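Local coordinates for MTH0777 (Methanothermobacter thermautotrophicus, PDB 1KJN), which is of unknown function but belongs to the DUF1890 family and folds as an alpha/beta protein with a central parallel sheet, at residues 122-125 with 126-130. Residues are numbered along the deposited sequence; the frame is centred on the assembly and turned at random.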
loop_
_atom_site.group_PDB
_atom_site.type_symbol
_atom_site.label_atom_id
_atom_site.label_comp_id
_atom_site.label_asym_id
_atom_site.label_seq_id
_atom_site.Cartn_x
_atom_site.Cartn_y
_atom_site.Cartn_z
ATOM N N VAL A 122 10.302 20.161 -7.490
ATOM C CA VAL A 122 10.410 21.094 -6.377
ATOM C C VAL A 122 10.346 22.520 -6.907
ATOM O O VAL A 122 9.565 23.332 -6.411
ATOM C CB VAL A 122 11.721 20.863 -5.584
ATOM C CG1 VAL A 122 12.009 22.031 -4.655
ATOM C CG2 VAL A 122 11.626 19.562 -4.781
ATOM N N ASN A 123 11.122 22.810 -7.950
ATOM C CA ASN A 123 11.131 24.159 -8.529
ATOM C C ASN A 123 9.757 24.538 -9.055
ATOM O O ASN A 123 9.265 25.637 -8.800
ATOM C CB ASN A 123 12.162 24.265 -9.648
ATOM C CG ASN A 123 13.571 24.180 -9.135
ATOM O OD1 ASN A 123 13.853 24.588 -8.011
ATOM N ND2 ASN A 123 14.468 23.633 -9.947
ATOM N N GLU A 124 9.120 23.587 -9.731
ATOM C CA GLU A 124 7.798 23.788 -10.297
ATOM C C GLU A 124 6.764 24.213 -9.251
ATOM O O GLU A 124 6.028 25.182 -9.458
ATOM C CB GLU A 124 7.341 22.518 -11.015
ATOM C CG GLU A 124 5.900 22.554 -11.516
ATOM C CD GLU A 124 5.660 23.588 -12.607
ATOM O OE1 GLU A 124 6.197 24.711 -12.531
ATOM O OE2 GLU A 124 4.914 23.270 -13.548
ATOM N N ILE A 125 6.716 23.497 -8.130
ATOM C CA ILE A 125 5.785 23.809 -7.052
ATOM C C ILE A 125 6.105 25.172 -6.427
ATOM O O ILE A 125 5.192 25.924 -6.095
ATOM C CB ILE A 125 5.800 22.713 -5.952
ATOM C CG1 ILE A 125 5.290 21.376 -6.519
ATOM C CG2 ILE A 125 4.977 23.155 -4.751
ATOM C CD1 ILE A 125 3.810 21.387 -6.973
HETATM N N MSE A 126 7.393 25.485 -6.281
HETATM C CA MSE A 126 7.834 26.765 -5.710
HETATM C C MSE A 126 7.452 27.970 -6.574
HETATM O O MSE A 126 7.048 29.013 -6.062
HETATM C CB MSE A 126 9.349 26.780 -5.524
HETATM C CG MSE A 126 9.874 25.774 -4.533
HETATM SE SE MSE A 126 11.729 26.092 -4.104
HETATM C CE MSE A 126 11.462 26.760 -2.315
ATOM N N GLU A 127 7.615 27.818 -7.884
ATOM C CA GLU A 127 7.317 28.877 -8.844
ATOM C C GLU A 127 5.823 29.061 -9.097
ATOM O O GLU A 127 5.386 30.138 -9.511
ATOM C CB GLU A 127 8.031 28.587 -10.171
ATOM C CG GLU A 127 9.541 28.780 -10.109
ATOM C CD GLU A 127 10.324 27.761 -10.941
ATOM O OE1 GLU A 127 9.850 27.346 -12.029
ATOM O OE2 GLU A 127 11.429 27.379 -10.494
ATOM N N THR A 128 5.040 28.021 -8.825
ATOM C CA THR A 128 3.603 28.070 -9.064
ATOM C C THR A 128 2.722 28.185 -7.819
ATOM O O THR A 128 1.627 28.761 -7.872
ATOM C CB THR A 128 3.131 26.820 -9.861
ATOM O OG1 THR A 128 3.434 25.636 -9.112
ATOM C CG2 THR A 128 3.830 26.743 -11.220
ATOM N N LEU A 129 3.202 27.659 -6.697
ATOM C CA LEU A 129 2.409 27.662 -5.478
ATOM C C LEU A 129 3.006 28.248 -4.220
ATOM O O LEU A 129 4.215 28.457 -4.099
ATOM C CB LEU A 129 1.960 26.237 -5.142
ATOM C CG LEU A 129 0.939 25.519 -6.014
ATOM C CD1 LEU A 129 0.579 24.182 -5.361
ATOM C CD2 LEU A 129 -0.305 26.382 -6.161
ATOM N N ASP A 130 2.100 28.459 -3.270
ATOM C CA ASP A 130 2.388 28.965 -1.941
ATOM C C ASP A 130 2.135 27.722 -1.078
ATOM O O ASP A 130 1.090 27.605 -0.423
ATOM C CB ASP A 130 1.387 30.078 -1.596
ATOM C CG ASP A 130 1.570 30.631 -0.194
ATOM O OD1 ASP A 130 0.630 31.283 0.308
ATOM O OD2 ASP A 130 2.646 30.429 0.409
#
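T128 turns back onto E124 one turn earlier, in the last turn of helix 115-128, the helix of a right-handed beta-alpha-beta crossover from strand 105-111 to strand 132-136. From CB of T128, which lies 3.4 Å from O of E124, the side chain forks. OG1 sits between the backbone N and the carbonyl carbon (chi1 60°), and from there it donates to O of E124 at 2.7 Å, 30° out of the carbonyl plane. The other branch, CG2, lies 3.2 Å from the same O of E124 and 3.4 Å from OE1 of that residue. Threonine suits this place because its hydroxyl gives the carbonyl of E124 a second donor where the bond from N of T128 is weak. The N of T128 also makes a weak bond to O of I125, and N of L129 bonds to that oxygen at 2.7 Å; L129 is where the chain leaves helical angles. Apolar I125 and V122 suit the inner side of the helix: I125, buried, meets A92 of helix 89-102 and both flanking strands, and V122 touches I110 and A135. Just past the helix, L129 packs on L95 and A99. The selenomethionine M126, exposed, runs beside V122, SE to CG1 4.1 Å. On the outer side, where charged and polar groups can meet water, E127 runs alongside N123, pointing the same way, with carboxylate and amide planes 18° apart. OE1 of E127 stands 4.5 Å from OE1 of E124, not in contact, a proximity that may slightly raise the pKa of either glutamate. A bend at chi2 brings OE2 of E127 to 3.3 Å from CB of N123.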